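Long-range contact in outer membrane associated protein (Francisella tularensis subsp. tularensis, PDB 6U83), which may act as an outer-membrane porin, the part described here being its OmpA-like domain, which holds a d-alanine in its pocket: residues 81-89 and 164-172. Numbering follows the deposited sequence.
Sequences SFVNFIKDS and ASVSAPLKE
Val-166 puts CG2 between the rings of Phe-82 and Phe-85, two aromatic side chains of helix 73-89. This is the apolar centre of the contact. Phe-82 CZ lies 4.0 Å from Val-166 CG2 and 3.9 Å from Ala-164 CB, so the tip of its ring bridges two strand residues. Phe-82 carries CG anti to its own N (chi1 -168°), which points the ring toward the strand. The Phe-85 ring meets the same methyl with its edge, CE2 to Val-166 CG2 4.0 Å, and its CZ reaches toward Ala-168 CB. Ile-86 CG1 is the third neighbour of Val-166 CG2, in a looser contact at 4.3 Å.

Near the C-terminal end of the helix, Ser-89 CB packs on Ala-168 CB at 3.7 Å. Its hydroxyl turns back into the helix and donates to Phe-85 O (OG to O 3.0 Å), from above the carbonyl plane. That oxygen also accepts from Ser-89 N. OG also lies over one face of the Phe-85 ring, toward its rim.

Lys-171, bent at chi2 (-74°), lays CE and NZ beside Ser-89. NZ to Ser-89 O is 3.7 Å, and no hydrogen bond crosses between the segments.

Val-94 and Val-58, on strands flanking 161-172, extend the apolar layer. Helix 73-89 thus covers one face of the mixed sheet, as in the alpha/beta sandwich of OmpA-like domains.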
ATOM      1  N   SER A  81      10.482   1.741  -0.593  1.00 69.47           N
ATOM      2  CA  SER A  81      10.405   2.804  -1.587  1.00 69.38           C
ATOM      3  C   SER A  81       9.244   3.741  -1.302  1.00 75.16           C
ATOM      4  O   SER A  81       9.349   4.956  -1.506  1.00 83.14           O
ATOM      5  CB  SER A  81      10.264   2.209  -2.981  1.00 67.29           C
ATOM      6  OG  SER A  81      11.481   1.614  -3.381  1.00 79.18           O
ATOM      7  N   PHE A  82       8.120   3.184  -0.861  1.00 73.62           N
ATOM      8  CA  PHE A  82       6.990   4.001  -0.438  1.00 65.49           C
ATOM      9  C   PHE A  82       7.409   4.980   0.647  1.00 64.58           C
ATOM     10  O   PHE A  82       7.096   6.172   0.581  1.00 68.37           O
ATOM     11  CB  PHE A  82       5.882   3.077   0.060  1.00 71.66           C
ATOM     12  CG  PHE A  82       4.568   3.748   0.250  1.00 72.94           C
ATOM     13  CD1 PHE A  82       3.858   4.214  -0.832  1.00 69.00           C
ATOM     14  CD2 PHE A  82       4.024   3.874   1.506  1.00 68.03           C
ATOM     15  CE1 PHE A  82       2.646   4.805  -0.666  1.00 69.92           C
ATOM     16  CE2 PHE A  82       2.812   4.464   1.672  1.00 71.55           C
ATOM     17  CZ  PHE A  82       2.120   4.932   0.583  1.00 69.53           C
ATOM     18  N   VAL A  83       8.134   4.490   1.657  1.00 64.45           N
ATOM     19  CA  VAL A  83       8.553   5.342   2.766  1.00 68.61           C
ATOM     20  C   VAL A  83       9.552   6.391   2.290  1.00 79.63           C
ATOM     21  O   VAL A  83       9.499   7.556   2.713  1.00 79.99           O
ATOM     22  CB  VAL A  83       9.126   4.479   3.904  1.00 68.47           C
ATOM     23  CG1 VAL A  83       9.776   5.344   4.967  1.00 64.14           C
ATOM     24  CG2 VAL A  83       8.029   3.610   4.510  1.00 62.91           C
ATOM     25  N   ASN A  84      10.473   5.996   1.403  1.00 78.82           N
ATOM     26  CA  ASN A  84      11.467   6.920   0.861  1.00 81.74           C
ATOM     27  C   ASN A  84      10.808   8.111   0.174  1.00 81.78           C
ATOM     28  O   ASN A  84      11.327   9.234   0.223  1.00 88.55           O
ATOM     29  CB  ASN A  84      12.381   6.173  -0.119  1.00 91.81           C
ATOM     30  CG  ASN A  84      13.834   6.608  -0.024  1.00102.92           C
ATOM     31  OD1 ASN A  84      14.592   6.094   0.802  1.00105.67           O
ATOM     32  ND2 ASN A  84      14.234   7.549  -0.876  1.00106.08           N
ATOM     33  N   PHE A  85       9.657   7.885  -0.458  1.00 69.63           N
ATOM     34  CA  PHE A  85       8.910   8.973  -1.074  1.00 67.64           C
ATOM     35  C   PHE A  85       8.254   9.857  -0.019  1.00 76.66           C
ATOM     36  O   PHE A  85       8.257  11.090  -0.139  1.00 83.74           O
ATOM     37  CB  PHE A  85       7.872   8.377  -2.019  1.00 62.42           C
ATOM     38  CG  PHE A  85       6.968   9.385  -2.666  1.00 68.49           C
ATOM     39  CD1 PHE A  85       7.427  10.194  -3.681  1.00 75.82           C
ATOM     40  CD2 PHE A  85       5.641   9.472  -2.298  1.00 66.74           C
ATOM     41  CE1 PHE A  85       6.592  11.094  -4.297  1.00 77.21           C
ATOM     42  CE2 PHE A  85       4.801  10.375  -2.907  1.00 75.56           C
ATOM     43  CZ  PHE A  85       5.278  11.187  -3.910  1.00 77.71           C
ATOM     44  N   ILE A  86       7.694   9.242   1.025  1.00 68.59           N
ATOM     45  CA  ILE A  86       7.078  10.002   2.107  1.00 74.66           C
ATOM     46  C   ILE A  86       8.107  10.907   2.778  1.00 83.45           C
ATOM     47  O   ILE A  86       7.849  12.091   3.020  1.00 86.71           O
ATOM     48  CB  ILE A  86       6.418   9.047   3.117  1.00 70.37           C
ATOM     49  CG1 ILE A  86       5.224   8.352   2.470  1.00 72.81           C
ATOM     50  CG2 ILE A  86       5.993   9.791   4.384  1.00 70.31           C
ATOM     51  CD1 ILE A  86       4.845   7.080   3.179  1.00 80.33           C
ATOM     52  N   LYS A  87       9.292  10.368   3.083  1.00 84.20           N
ATOM     53  CA  LYS A  87      10.311  11.184   3.739  1.00 85.96           C
ATOM     54  C   LYS A  87      10.827  12.288   2.823  1.00 88.23           C
ATOM     55  O   LYS A  87      11.218  13.360   3.299  1.00 91.39           O
ATOM     56  CB  LYS A  87      11.471  10.309   4.219  1.00 91.07           C
ATOM     57  CG  LYS A  87      11.124   9.360   5.361  1.00101.08           C
ATOM     58  CD  LYS A  87      12.378   8.757   6.013  1.00111.51           C
ATOM     59  CE  LYS A  87      13.114   7.798   5.084  1.00114.21           C
ATOM     60  NZ  LYS A  87      14.409   7.336   5.667  1.00115.94           N
ATOM     61  N   ASP A  88      10.838  12.050   1.513  1.00 90.18           N
ATOM     62  CA  ASP A  88      11.329  13.071   0.598  1.00 97.50           C
ATOM     63  C   ASP A  88      10.263  14.108   0.291  1.00 90.17           C
ATOM     64  O   ASP A  88      10.574  15.295   0.153  1.00 96.92           O
ATOM     65  CB  ASP A  88      11.835  12.431  -0.692  1.00114.45           C
ATOM     66  CG  ASP A  88      13.279  11.985  -0.586  1.00130.43           C
ATOM     67  OD1 ASP A  88      14.087  12.726   0.019  1.00136.06           O
ATOM     68  OD2 ASP A  88      13.607  10.891  -1.101  1.00135.26           O
ATOM     69  N   SER A  89       9.008  13.688   0.184  1.00 84.34           N
ATOM     70  CA  SER A  89       7.923  14.626  -0.067  1.00 88.45           C
ATOM     71  C   SER A  89       7.505  15.393   1.176  1.00 95.69           C
ATOM     72  O   SER A  89       6.630  16.259   1.082  1.00103.16           O
ATOM     73  CB  SER A  89       6.717  13.888  -0.641  1.00 90.88           C
ATOM     74  OG  SER A  89       7.067  13.248  -1.855  1.00101.42           O
ATOM     75  N   ALA A 164      -2.281   1.591   0.560  1.00 66.39           N
ATOM     76  CA  ALA A 164      -2.107   2.976   0.977  1.00 67.77           C
ATOM     77  C   ALA A 164      -1.807   3.817  -0.254  1.00 73.00           C
ATOM     78  O   ALA A 164      -1.242   3.316  -1.232  1.00 67.86           O
ATOM     79  CB  ALA A 164      -0.979   3.121   1.998  1.00 62.55           C
ATOM     80  N   SER A 165      -2.181   5.097  -0.193  1.00 67.48           N
ATOM     81  CA  SER A 165      -1.864   6.037  -1.253  1.00 70.65           C
ATOM     82  C   SER A 165      -1.619   7.415  -0.654  1.00 72.15           C
ATOM     83  O   SER A 165      -2.341   7.847   0.242  1.00 79.68           O
ATOM     84  CB  SER A 165      -2.985   6.094  -2.299  1.00 80.00           C
ATOM     85  OG  SER A 165      -4.244   6.340  -1.704  1.00 81.74           O
ATOM     86  N   VAL A 166      -0.591   8.098  -1.160  1.00 77.81           N
ATOM     87  CA  VAL A 166      -0.268   9.464  -0.766  1.00 76.33           C
ATOM     88  C   VAL A 166      -0.005  10.291  -2.020  1.00 70.78           C
ATOM     89  O   VAL A 166       0.357   9.759  -3.071  1.00 77.96           O
ATOM     90  CB  VAL A 166       0.944   9.504   0.189  1.00 80.93           C
ATOM     91  CG1 VAL A 166       0.595   8.851   1.520  1.00 83.57           C
ATOM     92  CG2 VAL A 166       2.122   8.800  -0.432  1.00 78.87           C
ATOM     93  N   SER A 167      -0.193  11.602  -1.909  1.00 65.89           N
ATOM     94  CA  SER A 167      -0.008  12.514  -3.024  1.00 68.90           C
ATOM     95  C   SER A 167       0.888  13.666  -2.610  1.00 73.04           C
ATOM     96  O   SER A 167       0.957  14.041  -1.441  1.00 82.10           O
ATOM     97  CB  SER A 167      -1.339  13.074  -3.532  1.00 75.03           C
ATOM     98  OG  SER A 167      -2.178  12.020  -3.948  1.00 84.52           O
ATOM     99  N   ALA A 168       1.562  14.228  -3.585  1.00 71.63           N
ATOM    100  CA  ALA A 168       2.433  15.357  -3.320  1.00 80.76           C
ATOM    101  C   ALA A 168       2.768  16.008  -4.647  1.00 89.50           C
ATOM    102  O   ALA A 168       2.723  15.342  -5.688  1.00 94.37           O
ATOM    103  CB  ALA A 168       3.702  14.915  -2.591  1.00 76.62           C
ATOM    104  N   PRO A 169       3.075  17.299  -4.666  1.00 94.25           N
ATOM    105  CA  PRO A 169       3.520  17.923  -5.913  1.00 94.95           C
ATOM    106  C   PRO A 169       4.806  17.276  -6.420  1.00 94.53           C
ATOM    107  O   PRO A 169       5.582  16.696  -5.655  1.00 90.67           O
ATOM    108  CB  PRO A 169       3.736  19.387  -5.516  1.00 97.42           C
ATOM    109  CG  PRO A 169       2.835  19.590  -4.316  1.00 95.84           C
ATOM    110  CD  PRO A 169       2.872  18.284  -3.586  1.00 98.24           C
ATOM    111  N   LEU A 170       5.017  17.362  -7.733  1.00 90.47           N
ATOM    112  CA  LEU A 170       6.246  16.839  -8.314  1.00 82.59           C
ATOM    113  C   LEU A 170       7.404  17.771  -7.997  1.00 79.50           C
ATOM    114  O   LEU A 170       7.290  18.992  -8.137  1.00 85.22           O
ATOM    115  CB  LEU A 170       6.100  16.665  -9.823  1.00 93.17           C
ATOM    116  CG  LEU A 170       5.598  15.283 -10.230  1.00 91.13           C
ATOM    117  CD1 LEU A 170       5.359  15.216 -11.719  1.00 94.55           C
ATOM    118  CD2 LEU A 170       6.599  14.226  -9.790  1.00 91.36           C
ATOM    119  N   LYS A 171       8.515  17.188  -7.568  1.00 89.19           N
ATOM    120  CA  LYS A 171       9.664  17.960  -7.118  1.00103.50           C
ATOM    121  C   LYS A 171      10.511  18.414  -8.303  1.00104.82           C
ATOM    122  O   LYS A 171      10.731  17.658  -9.252  1.00113.41           O
ATOM    123  CB  LYS A 171      10.509  17.120  -6.155  1.00109.66           C
ATOM    124  CG  LYS A 171       9.729  16.506  -4.988  1.00111.12           C
ATOM    125  CD  LYS A 171       9.355  17.553  -3.945  1.00114.39           C
ATOM    126  CE  LYS A 171       8.350  17.009  -2.937  1.00113.66           C
ATOM    127  NZ  LYS A 171       8.062  17.983  -1.842  1.00114.04           N
ATOM    128  N   GLU A 172      10.985  19.658  -8.248  1.00103.77           N
ATOM    129  CA  GLU A 172      11.907  20.160  -9.259  1.00103.78           C
ATOM    130  C   GLU A 172      13.289  19.551  -9.053  1.00107.45           C
ATOM    131  O   GLU A 172      13.730  19.349  -7.919  1.00102.29           O
ATOM    132  CB  GLU A 172      11.979  21.684  -9.206  1.00103.87           C
ATOM    133  CG  GLU A 172      10.847  22.382  -9.955  1.00115.90           C
ATOM    134  CD  GLU A 172      10.738  23.868  -9.629  1.00126.08           C
ATOM    135  OE1 GLU A 172      10.830  24.226  -8.436  1.00129.78           O
ATOM    136  OE2 GLU A 172      10.562  24.679 -10.564  1.00129.78           O
TER